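Local atomic coordinates of octenoyl-CoA reductase/carboxylase (Streptomyces sp., PDB entry 4A0S), a protein that probably catalyses the NADP-dependent reductive carboxylation of 2-octenoyl-CoA, supplying an extender unit for polyketide (cinnabaramide) biosynthesis. Residues D43-V46 with R47-L50; T78-A82 with M83-I87; P88-H91 with F92-Q95. All blocks are in the same frame, centred on the assembly; numbering follows the deposited sequence.

Interaction 1: D43-V46 with R47-L50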
loop_
_atom_site.group_PDB
_atom_site.type_symbol
_atom_site.label_atom_id
_atom_site.label_comp_id
_atom_site.label_asym_id
_atom_site.label_seq_id
_atom_site.Cartn_x
_atom_site.Cartn_y
_atom_site.Cartn_z
ATOM N N ASP A 43 -23.680 -20.052 -31.957
ATOM C CA ASP A 43 -22.391 -20.656 -31.669
ATOM C C ASP A 43 -21.407 -20.232 -32.750
ATOM O O ASP A 43 -21.409 -20.785 -33.843
ATOM C CB ASP A 43 -22.520 -22.181 -31.598
ATOM C CG ASP A 43 -21.174 -22.897 -31.573
ATOM O OD1 ASP A 43 -20.145 -22.278 -31.217
ATOM O OD2 ASP A 43 -21.155 -24.093 -31.914
ATOM N N LYS A 44 -20.578 -19.247 -32.423
ATOM C CA LYS A 44 -19.627 -18.661 -33.372
ATOM C C LYS A 44 -18.361 -19.496 -33.448
ATOM O O LYS A 44 -17.314 -19.146 -32.886
ATOM C CB LYS A 44 -19.321 -17.221 -32.982
ATOM C CG LYS A 44 -20.582 -16.395 -32.803
ATOM C CD LYS A 44 -20.295 -14.980 -32.383
ATOM C CE LYS A 44 -21.596 -14.188 -32.299
ATOM N NZ LYS A 44 -21.292 -12.736 -32.188
ATOM N N ASP A 45 -18.491 -20.618 -34.144
ATOM C CA ASP A 45 -17.455 -21.626 -34.247
ATOM C C ASP A 45 -16.146 -21.016 -34.720
ATOM O O ASP A 45 -16.003 -20.678 -35.911
ATOM C CB ASP A 45 -17.920 -22.721 -35.222
ATOM C CG ASP A 45 -16.991 -23.925 -35.254
ATOM O OD1 ASP A 45 -15.866 -23.831 -34.734
ATOM O OD2 ASP A 45 -17.388 -24.973 -35.826
ATOM N N VAL A 46 -15.189 -20.887 -33.795
ATOM C CA VAL A 46 -13.895 -20.265 -34.125
ATOM C C VAL A 46 -13.253 -20.929 -35.323
ATOM O O VAL A 46 -12.420 -20.330 -35.991
ATOM C CB VAL A 46 -12.877 -20.336 -32.981
ATOM C CG1 VAL A 46 -13.396 -19.607 -31.779
ATOM C CG2 VAL A 46 -12.469 -21.806 -32.691
ATOM N N ARG A 47 -13.628 -22.178 -35.594
ATOM C CA ARG A 47 -12.979 -22.900 -36.679
ATOM C C ARG A 47 -13.462 -22.375 -38.017
ATOM O O ARG A 47 -12.859 -22.653 -39.045
ATOM C CB ARG A 47 -13.245 -24.393 -36.573
ATOM C CG ARG A 47 -12.690 -25.005 -35.305
ATOM C CD ARG A 47 -13.214 -26.416 -35.121
ATOM N NE ARG A 47 -14.665 -26.403 -34.997
ATOM C CZ ARG A 47 -15.413 -27.489 -34.818
ATOM N NH1 ARG A 47 -14.850 -28.684 -34.714
ATOM N NH2 ARG A 47 -16.723 -27.372 -34.711
ATOM N N LYS A 48 -14.551 -21.611 -38.006
ATOM C CA LYS A 48 -15.071 -21.032 -39.247
ATOM C C LYS A 48 -14.326 -19.752 -39.634
ATOM O O LYS A 48 -14.295 -19.362 -40.805
ATOM C CB LYS A 48 -16.577 -20.790 -39.146
ATOM C CG LYS A 48 -17.363 -22.062 -38.944
ATOM C CD LYS A 48 -18.850 -21.822 -39.051
ATOM C CE LYS A 48 -19.618 -23.142 -39.008
ATOM N NZ LYS A 48 -19.130 -24.117 -40.034
ATOM N N SER A 49 -13.694 -19.124 -38.646
ATOM C CA SER A 49 -12.974 -17.876 -38.859
ATOM C C SER A 49 -11.476 -18.086 -38.928
ATOM O O SER A 49 -10.800 -17.460 -39.747
ATOM C CB SER A 49 -13.294 -16.906 -37.743
ATOM O OG SER A 49 -12.932 -17.501 -36.515
ATOM N N LEU A 50 -10.954 -18.959 -38.068
ATOM C CA LEU A 50 -9.520 -19.232 -38.027
ATOM C C LEU A 50 -8.991 -19.723 -39.362
ATOM O O LEU A 50 -9.592 -20.591 -39.990
ATOM C CB LEU A 50 -9.189 -20.218 -36.914
ATOM C CG LEU A 50 -9.259 -19.568 -35.528
ATOM C CD1 LEU A 50 -9.115 -20.605 -34.420
ATOM C CD2 LEU A 50 -8.204 -18.455 -35.366
#

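Interaction 2: T78-A82 with M83-I87. With CO8 (octanoyl-coenzyme A), chain E.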
loop_
_atom_site.group_PDB
_atom_site.type_symbol
_atom_site.label_atom_id
_atom_site.label_comp_id
_atom_site.label_asym_id
_atom_site.label_seq_id
_atom_site.Cartn_x
_atom_site.Cartn_y
_atom_site.Cartn_z
ATOM N N THR A 78 -7.908 -15.635 -27.689
ATOM C CA THR A 78 -7.794 -16.263 -28.999
ATOM C C THR A 78 -9.180 -16.630 -29.478
ATOM O O THR A 78 -9.546 -16.340 -30.617
ATOM C CB THR A 78 -6.904 -17.530 -28.945
ATOM O OG1 THR A 78 -5.710 -17.236 -28.206
ATOM C CG2 THR A 78 -6.546 -18.024 -30.373
ATOM N N VAL A 79 -9.943 -17.275 -28.599
ATOM C CA VAL A 79 -11.355 -17.562 -28.820
ATOM C C VAL A 79 -12.174 -16.292 -29.066
ATOM O O VAL A 79 -12.915 -16.239 -30.044
ATOM C CB VAL A 79 -11.967 -18.347 -27.637
ATOM C CG1 VAL A 79 -13.457 -18.598 -27.853
ATOM C CG2 VAL A 79 -11.203 -19.650 -27.400
ATOM N N TRP A 80 -12.066 -15.295 -28.184
ATOM C CA TRP A 80 -12.783 -14.038 -28.391
ATOM C C TRP A 80 -12.446 -13.473 -29.770
ATOM O O TRP A 80 -13.345 -13.070 -30.497
ATOM C CB TRP A 80 -12.427 -12.981 -27.339
ATOM C CG TRP A 80 -12.802 -13.301 -25.935
ATOM C CD1 TRP A 80 -11.986 -13.237 -24.840
ATOM C CD2 TRP A 80 -14.073 -13.747 -25.463
ATOM N NE1 TRP A 80 -12.678 -13.600 -23.712
ATOM C CE2 TRP A 80 -13.956 -13.929 -24.065
ATOM C CE3 TRP A 80 -15.297 -14.024 -26.084
ATOM C CZ2 TRP A 80 -15.027 -14.361 -23.270
ATOM C CZ3 TRP A 80 -16.363 -14.453 -25.303
ATOM C CH2 TRP A 80 -16.221 -14.613 -23.905
ATOM N N SER A 81 -11.151 -13.446 -30.108
ATOM C CA SER A 81 -10.672 -12.988 -31.423
ATOM C C SER A 81 -11.376 -13.672 -32.566
ATOM O O SER A 81 -11.882 -13.020 -33.477
ATOM C CB SER A 81 -9.190 -13.308 -31.624
ATOM O OG SER A 81 -8.387 -12.581 -30.750
ATOM N N ALA A 82 -11.335 -14.998 -32.546
ATOM C CA ALA A 82 -11.879 -15.803 -33.628
ATOM C C ALA A 82 -13.399 -15.708 -33.711
ATOM O O ALA A 82 -13.995 -16.053 -34.728
ATOM C CB ALA A 82 -11.443 -17.227 -33.479
ATOM N N MET A 83 -14.021 -15.264 -32.624
ATOM C CA MET A 83 -15.452 -14.973 -32.605
ATOM C C MET A 83 -15.768 -13.526 -32.981
ATOM O O MET A 83 -16.945 -13.155 -33.078
ATOM C CB MET A 83 -16.016 -15.235 -31.211
ATOM C CG MET A 83 -16.075 -16.683 -30.814
ATOM S SD MET A 83 -16.531 -16.870 -29.083
ATOM C CE MET A 83 -18.110 -16.080 -28.994
ATOM N N PHE A 84 -14.723 -12.715 -33.168
ATOM C CA PHE A 84 -14.854 -11.254 -33.342
ATOM C C PHE A 84 -15.614 -10.570 -32.190
ATOM O O PHE A 84 -16.244 -9.518 -32.359
ATOM C CB PHE A 84 -15.411 -10.903 -34.732
ATOM C CG PHE A 84 -14.691 -11.602 -35.864
ATOM C CD1 PHE A 84 -13.458 -11.142 -36.322
ATOM C CD2 PHE A 84 -15.247 -12.733 -36.473
ATOM C CE1 PHE A 84 -12.782 -11.797 -37.369
ATOM C CE2 PHE A 84 -14.579 -13.393 -37.515
ATOM C CZ PHE A 84 -13.349 -12.917 -37.963
ATOM N N GLU A 85 -15.510 -11.168 -31.006
ATOM C CA GLU A 85 -16.142 -10.649 -29.797
ATOM C C GLU A 85 -15.150 -10.112 -28.751
ATOM O O GLU A 85 -14.013 -10.572 -28.676
ATOM C CB GLU A 85 -17.015 -11.719 -29.170
ATOM C CG GLU A 85 -18.243 -12.025 -29.979
ATOM C CD GLU A 85 -19.235 -12.840 -29.196
ATOM O OE1 GLU A 85 -18.907 -13.232 -28.057
ATOM O OE2 GLU A 85 -20.345 -13.077 -29.709
ATOM N N PRO A 86 -15.581 -9.113 -27.963
ATOM C CA PRO A 86 -16.852 -8.421 -28.139
ATOM C C PRO A 86 -16.775 -7.456 -29.314
ATOM O O PRO A 86 -17.794 -6.991 -29.805
ATOM C CB PRO A 86 -17.001 -7.642 -26.834
ATOM C CG PRO A 86 -15.608 -7.350 -26.445
ATOM C CD PRO A 86 -14.847 -8.598 -26.793
ATOM N N ILE A 87 -15.554 -7.162 -29.747
ATOM C CA ILE A 87 -15.298 -6.270 -30.859
ATOM C C ILE A 87 -14.212 -6.919 -31.692
ATOM O O ILE A 87 -13.211 -7.375 -31.141
ATOM C CB ILE A 87 -14.771 -4.905 -30.372
ATOM C CG1 ILE A 87 -15.836 -4.152 -29.566
ATOM C CG2 ILE A 87 -14.247 -4.072 -31.557
ATOM C CD1 ILE A 87 -15.252 -3.266 -28.485
HETATM N N1A CO8 E . -17.216 -4.222 -35.835
HETATM C C2A CO8 E . -16.325 -3.242 -36.000
HETATM N N3A CO8 E . -16.110 -2.340 -35.048
HETATM C C4A CO8 E . -16.801 -2.414 -33.889
HETATM C C5A CO8 E . -17.734 -3.421 -33.675
HETATM C C6A CO8 E . -17.937 -4.347 -34.694
HETATM N N6A CO8 E . -18.818 -5.339 -34.533
HETATM N N7A CO8 E . -18.251 -3.252 -32.457
HETATM C C8A CO8 E . -17.670 -2.177 -31.922
HETATM N N9A CO8 E . -16.787 -1.665 -32.795
HETATM C C1B CO8 E . -15.910 -0.473 -32.640
HETATM C C2B CO8 E . -16.707 0.825 -32.800
HETATM O O2B CO8 E . -15.921 1.799 -33.524
HETATM C C3B CO8 E . -16.890 1.241 -31.343
HETATM O O3B CO8 E . -17.064 2.647 -31.239
HETATM P P3B CO8 E . -18.584 3.152 -31.002
HETATM O O7A CO8 E . -18.872 4.271 -32.151
HETATM O O8A CO8 E . -19.639 1.958 -31.418
HETATM O O9A CO8 E . -18.809 3.610 -29.616
HETATM C C4B CO8 E . -15.586 0.802 -30.688
HETATM O O4B CO8 E . -15.287 -0.452 -31.316
HETATM C C5B CO8 E . -15.778 0.433 -29.212
HETATM O O5B CO8 E . -14.544 -0.100 -28.688
HETATM P P1A CO8 E . -13.286 0.910 -28.390
HETATM O O1A CO8 E . -12.071 -0.049 -27.797
HETATM O O2A CO8 E . -12.786 1.652 -29.591
HETATM O O3A CO8 E . -13.838 2.006 -27.294
HETATM P P2A CO8 E . -13.803 1.938 -25.655
HETATM O O4A CO8 E . -15.168 2.587 -25.142
HETATM O O5A CO8 E . -12.601 2.590 -25.037
HETATM O O6A CO8 E . -13.909 0.360 -25.248
HETATM C CBP CO8 E . -13.322 -1.712 -24.059
HETATM C CCP CO8 E . -13.139 -0.178 -24.155
HETATM C CDP CO8 E . -14.759 -1.941 -23.559
HETATM C CEP CO8 E . -12.346 -2.224 -22.999
HETATM C CAP CO8 E . -13.064 -2.368 -25.457
HETATM O OAP CO8 E . -11.802 -1.949 -26.069
HETATM C C9P CO8 E . -13.188 -3.917 -25.468
HETATM O O9P CO8 E . -14.311 -4.433 -25.418
HETATM N N8P CO8 E . -12.038 -4.622 -25.571
HETATM C C7P CO8 E . -12.018 -6.111 -25.684
HETATM C C6P CO8 E . -11.660 -6.870 -24.376
HETATM C C5P CO8 E . -12.586 -8.104 -24.248
HETATM O O5P CO8 E . -13.800 -7.949 -24.149
HETATM N N4P CO8 E . -12.105 -9.337 -24.395
HETATM C C3P CO8 E . -10.732 -9.828 -24.363
HETATM C C2P CO8 E . -10.733 -10.629 -23.052
HETATM S S1P CO8 E . -9.468 -10.017 -21.877
HETATM C "C1'" CO8 E . -8.293 -11.263 -22.118
HETATM O "O1'" CO8 E . -8.591 -12.417 -22.475
HETATM C "C2'" CO8 E . -6.997 -10.845 -21.905
HETATM C "C3'" CO8 E . -5.907 -11.677 -22.023
HETATM C "C4'" CO8 E . -4.631 -11.171 -21.749
HETATM C "C5'" CO8 E . -4.505 -9.656 -21.721
HETATM C "C6'" CO8 E . -2.992 -9.385 -21.571
HETATM C "C7'" CO8 E . -2.774 -7.928 -21.277
HETATM C "C8'" CO8 E . -1.263 -7.675 -21.276
#

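Interaction 3: P88-H91 with F92-Q95. With CO8 (octanoyl-coenzyme A), chain E.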
loop_
_atom_site.group_PDB
_atom_site.type_symbol
_atom_site.label_atom_id
_atom_site.label_comp_id
_atom_site.label_asym_id
_atom_site.label_seq_id
_atom_site.Cartn_x
_atom_site.Cartn_y
_atom_site.Cartn_z
ATOM N N PRO A 88 -14.390 -6.956 -33.024
ATOM C CA PRO A 88 -13.390 -7.550 -33.914
ATOM C C PRO A 88 -12.017 -6.973 -33.620
ATOM O O PRO A 88 -11.886 -5.760 -33.492
ATOM C CB PRO A 88 -13.843 -7.097 -35.301
ATOM C CG PRO A 88 -15.288 -6.887 -35.170
ATOM C CD PRO A 88 -15.525 -6.397 -33.772
ATOM N N THR A 89 -11.014 -7.837 -33.498
ATOM C CA THR A 89 -9.645 -7.394 -33.218
ATOM C C THR A 89 -9.111 -6.411 -34.259
ATOM O O THR A 89 -8.262 -5.579 -33.958
ATOM C CB THR A 89 -8.658 -8.569 -33.101
ATOM O OG1 THR A 89 -8.801 -9.436 -34.228
ATOM C CG2 THR A 89 -8.903 -9.341 -31.834
ATOM N N PHE A 90 -9.620 -6.484 -35.479
ATOM C CA PHE A 90 -9.179 -5.534 -36.502
ATOM C C PHE A 90 -9.396 -4.076 -36.100
ATOM O O PHE A 90 -8.601 -3.211 -36.458
ATOM C CB PHE A 90 -9.806 -5.886 -37.838
ATOM C CG PHE A 90 -9.320 -7.197 -38.361
ATOM C CD1 PHE A 90 -8.121 -7.268 -39.062
ATOM C CD2 PHE A 90 -10.008 -8.363 -38.091
ATOM C CE1 PHE A 90 -7.639 -8.463 -39.518
ATOM C CE2 PHE A 90 -9.522 -9.582 -38.543
ATOM C CZ PHE A 90 -8.333 -9.624 -39.264
ATOM N N HIS A 91 -10.434 -3.821 -35.313
ATOM C CA HIS A 91 -10.662 -2.485 -34.782
ATOM C C HIS A 91 -9.491 -2.087 -33.884
ATOM O O HIS A 91 -9.046 -0.940 -33.912
ATOM C CB HIS A 91 -11.982 -2.421 -34.009
ATOM C CG HIS A 91 -12.152 -1.160 -33.217
ATOM N ND1 HIS A 91 -12.434 0.063 -33.803
ATOM C CD2 HIS A 91 -12.068 -0.929 -31.885
ATOM C CE1 HIS A 91 -12.521 0.988 -32.862
ATOM N NE2 HIS A 91 -12.302 0.413 -31.690
ATOM N N PHE A 92 -8.984 -3.044 -33.100
ATOM C CA PHE A 92 -7.832 -2.788 -32.226
ATOM C C PHE A 92 -6.556 -2.584 -33.009
ATOM O O PHE A 92 -5.756 -1.696 -32.689
ATOM C CB PHE A 92 -7.650 -3.898 -31.191
ATOM C CG PHE A 92 -8.915 -4.237 -30.455
ATOM C CD1 PHE A 92 -9.747 -3.228 -29.970
ATOM C CD2 PHE A 92 -9.283 -5.559 -30.275
ATOM C CE1 PHE A 92 -10.933 -3.543 -29.305
ATOM C CE2 PHE A 92 -10.472 -5.893 -29.603
ATOM C CZ PHE A 92 -11.292 -4.886 -29.126
ATOM N N LEU A 93 -6.394 -3.391 -34.051
ATOM C CA LEU A 93 -5.230 -3.313 -34.902
ATOM C C LEU A 93 -5.195 -1.941 -35.549
ATOM O O LEU A 93 -4.137 -1.322 -35.652
ATOM C CB LEU A 93 -5.250 -4.428 -35.947
ATOM C CG LEU A 93 -5.169 -5.860 -35.405
ATOM C CD1 LEU A 93 -5.165 -6.863 -36.549
ATOM C CD2 LEU A 93 -3.947 -6.061 -34.515
ATOM N N LYS A 94 -6.364 -1.452 -35.947
ATOM C CA LYS A 94 -6.453 -0.145 -36.571
ATOM C C LYS A 94 -6.180 0.973 -35.573
ATOM O O LYS A 94 -5.518 1.951 -35.903
ATOM C CB LYS A 94 -7.810 0.025 -37.251
ATOM C CG LYS A 94 -7.940 -0.816 -38.508
ATOM C CD LYS A 94 -9.219 -0.534 -39.283
ATOM C CE LYS A 94 -9.070 -0.992 -40.746
ATOM N NZ LYS A 94 -7.984 -0.286 -41.517
ATOM N N GLN A 95 -6.684 0.821 -34.355
ATOM C CA GLN A 95 -6.421 1.776 -33.289
ATOM C C GLN A 95 -4.922 1.793 -33.001
ATOM O O GLN A 95 -4.323 2.845 -32.841
ATOM C CB GLN A 95 -7.154 1.379 -32.006
ATOM C CG GLN A 95 -8.655 1.673 -31.979
ATOM C CD GLN A 95 -9.262 1.426 -30.601
ATOM O OE1 GLN A 95 -9.262 0.291 -30.096
ATOM N NE2 GLN A 95 -9.780 2.494 -29.979
HETATM N N1A CO8 E . -17.216 -4.222 -35.835
HETATM C C2A CO8 E . -16.325 -3.242 -36.000
HETATM N N3A CO8 E . -16.110 -2.340 -35.048
HETATM C C4A CO8 E . -16.801 -2.414 -33.889
HETATM C C5A CO8 E . -17.734 -3.421 -33.675
HETATM C C6A CO8 E . -17.937 -4.347 -34.694
HETATM N N6A CO8 E . -18.818 -5.339 -34.533
HETATM N N7A CO8 E . -18.251 -3.252 -32.457
HETATM C C8A CO8 E . -17.670 -2.177 -31.922
HETATM N N9A CO8 E . -16.787 -1.665 -32.795
HETATM C C1B CO8 E . -15.910 -0.473 -32.640
HETATM C C2B CO8 E . -16.707 0.825 -32.800
HETATM O O2B CO8 E . -15.921 1.799 -33.524
HETATM C C3B CO8 E . -16.890 1.241 -31.343
HETATM O O3B CO8 E . -17.064 2.647 -31.239
HETATM P P3B CO8 E . -18.584 3.152 -31.002
HETATM O O7A CO8 E . -18.872 4.271 -32.151
HETATM O O8A CO8 E . -19.639 1.958 -31.418
HETATM O O9A CO8 E . -18.809 3.610 -29.616
HETATM C C4B CO8 E . -15.586 0.802 -30.688
HETATM O O4B CO8 E . -15.287 -0.452 -31.316
HETATM C C5B CO8 E . -15.778 0.433 -29.212
HETATM O O5B CO8 E . -14.544 -0.100 -28.688
HETATM P P1A CO8 E . -13.286 0.910 -28.390
HETATM O O1A CO8 E . -12.071 -0.049 -27.797
HETATM O O2A CO8 E . -12.786 1.652 -29.591
HETATM O O3A CO8 E . -13.838 2.006 -27.294
HETATM P P2A CO8 E . -13.803 1.938 -25.655
HETATM O O4A CO8 E . -15.168 2.587 -25.142
HETATM O O5A CO8 E . -12.601 2.590 -25.037
HETATM O O6A CO8 E . -13.909 0.360 -25.248
HETATM C CBP CO8 E . -13.322 -1.712 -24.059
HETATM C CCP CO8 E . -13.139 -0.178 -24.155
HETATM C CDP CO8 E . -14.759 -1.941 -23.559
HETATM C CEP CO8 E . -12.346 -2.224 -22.999
HETATM C CAP CO8 E . -13.064 -2.368 -25.457
HETATM O OAP CO8 E . -11.802 -1.949 -26.069
HETATM C C9P CO8 E . -13.188 -3.917 -25.468
HETATM O O9P CO8 E . -14.311 -4.433 -25.418
HETATM N N8P CO8 E . -12.038 -4.622 -25.571
HETATM C C7P CO8 E . -12.018 -6.111 -25.684
HETATM C C6P CO8 E . -11.660 -6.870 -24.376
HETATM C C5P CO8 E . -12.586 -8.104 -24.248
HETATM O O5P CO8 E . -13.800 -7.949 -24.149
HETATM N N4P CO8 E . -12.105 -9.337 -24.395
HETATM C C3P CO8 E . -10.732 -9.828 -24.363
HETATM C C2P CO8 E . -10.733 -10.629 -23.052
HETATM S S1P CO8 E . -9.468 -10.017 -21.877
HETATM C "C1'" CO8 E . -8.293 -11.263 -22.118
HETATM O "O1'" CO8 E . -8.591 -12.417 -22.475
HETATM C "C2'" CO8 E . -6.997 -10.845 -21.905
HETATM C "C3'" CO8 E . -5.907 -11.677 -22.023
HETATM C "C4'" CO8 E . -4.631 -11.171 -21.749
HETATM C "C5'" CO8 E . -4.505 -9.656 -21.721
HETATM C "C6'" CO8 E . -2.992 -9.385 -21.571
HETATM C "C7'" CO8 E . -2.774 -7.928 -21.277
HETATM C "C8'" CO8 E . -1.263 -7.675 -21.276
#

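Interaction 1: D43-V46 with R47-L50
Asp45 and Val46 start the short helix 46-49 with their carbonyls: Asp45 O accepts from Lys48 N at 2.7 Å, three residues on, while Val46 O takes two amides, those of Ser49 and Leu50. Asp45 is the N-cap: with its CG anti to the backbone N (chi1 -172°), the carboxylate turns forward and OD1 receives Arg47 N at 2.9 Å, coming from above the carboxylate plane. The same oxygen offers its syn lone pair to Arg47 NE, also 2.9 Å away and close to the guanidinium plane. OD2 completes a side-on salt bridge with Arg47 NH2 at 2.7 Å. The fit is imperfectly flat, since carboxylate and guanidinium are turned 38° against each other; a bend at the third torsion of Arg47 folds its chain back to make the grip. One carboxylate thus satisfies a helix amide and fixes the arginine, whose remaining NH1 pairs with Glu395. The negative charge of Asp45 is likely to be stabilised both by Arg47 and by the amide it caps at the start of this short, weakly bonded turn. Alongside, the aliphatic chain of Lys48 passes Asp45, CG lying 3.8 Å from Asp45 CB. On the buried side, Val46 CG2 and Leu50 CD1 lie side by side, 4.0 Å apart, and both residues pack on Cys397 of helix 393-401, while Val46 N is held by Gln401 OE1.

Interaction 2: T78-A82 with M83-I87
Glu85 and Met83 both approach the indole of Trp80 obliquely. Glu85 OE1 stands 3.9 Å from Trp80 CZ3, its carboxylate only 17° from the ring plane, while Glu85 OE2 forms a salt bridge with Lys44 NZ. Met83 SD makes a Met-aromatic contact 5.3 Å from the centroid of the six-membered ring of Trp80. The sulfur also rests 3.7 Å from Val79 CG1, the two side chains running together. At its five-membered ring the indole meets octanoyl-coenzyme A, Trp80 CD1 lying 3.4 Å from CO8 C2P, while NE1 is hydrogen-bonded to the NADP. The ring of Pro86, which follows a cis peptide, also lies against CO8, as does Ile87 CD1, 3.3 Å from CO8 O5B. Behind these contacts is a Schellman motif that ends helix 76-82: Glu85 N reaches back to Trp80 O at 2.9 Å and Phe84 N to Ser81 O, also 2.9 Å, with Phe84 at a positive phi of 55°. That reversal lays one face of the Phe84 ring over Ser81 O. Further out, Pro86 and Ile87 pack on Arg348 of the second subunit.

Interaction 3: P88-H91 with F92-Q95
Gln95 lies over one face of the His91 imidazole, and the ribose oxygen of the bound octanoyl-coenzyme A, CO8 O4B, lies over the opposite face. The first is a CH-pi contact, Gln95 CG being 4.1 Å from the ring centroid and 22° off its normal. Having CG anti to the backbone N (chi1 169°), His91 aims its ring along the helix flank at the ligand, where NE2 donates to CO8 O2A in a very short bond of 2.5 Å. Gln95 NE2 comes within 3.1 Å of the same phosphate oxygen. Pro88, His91, Phe92 and Gln95, at the start of helix 89-97, thus line the coenzyme A pocket, His91 and Gln95 at the diphosphate. Phe92 stands next to this pair, its plane turned 67° from the imidazole, an oblique arrangement in which Phe92 CD1 is 3.8 Å from His91 CD2. Its far end, CZ, lies 3.6 Å from the pantetheine amide nitrogen CO8 N8P, while Pro88 O sits over one ring face. Replacing Phe92 by an alanine would probably leave the His91 ring without its aromatic neighbour and open a gap beside the pantetheine amide. Away from the ligand, this helix rests on two strands: Phe90 packs on Leu30 of strand 24-31, and Leu93 on His111 of strand 110-112, whose ND1 is hydrogen-bonded with Thr89 OG1.

In the fold
The three interactions follow one another along the chain, and their contacts lead from the Asp45 cap to the coenzyme A site. Interactions 1 and 2 have centres 9 Å apart and meet through polar groups: Ser49 OG to Ala82 O at 2.5 Å, a probable hydrogen bond, and the salt bridge of Lys44 NZ with Glu85 OE2 at 2.7 Å. Interactions 2 and 3, about 11 Å between centres, join by packing, with Ile87 O 3.5 Å from Phe92 CE2. Both touch CO8, whereas interaction 1 stays back, the Val46 side chain about 13 Å from it. Tyr349, Arg293 and Arg286 of the second subunit also hydrogen-bond the ligand, placing this site between subunits.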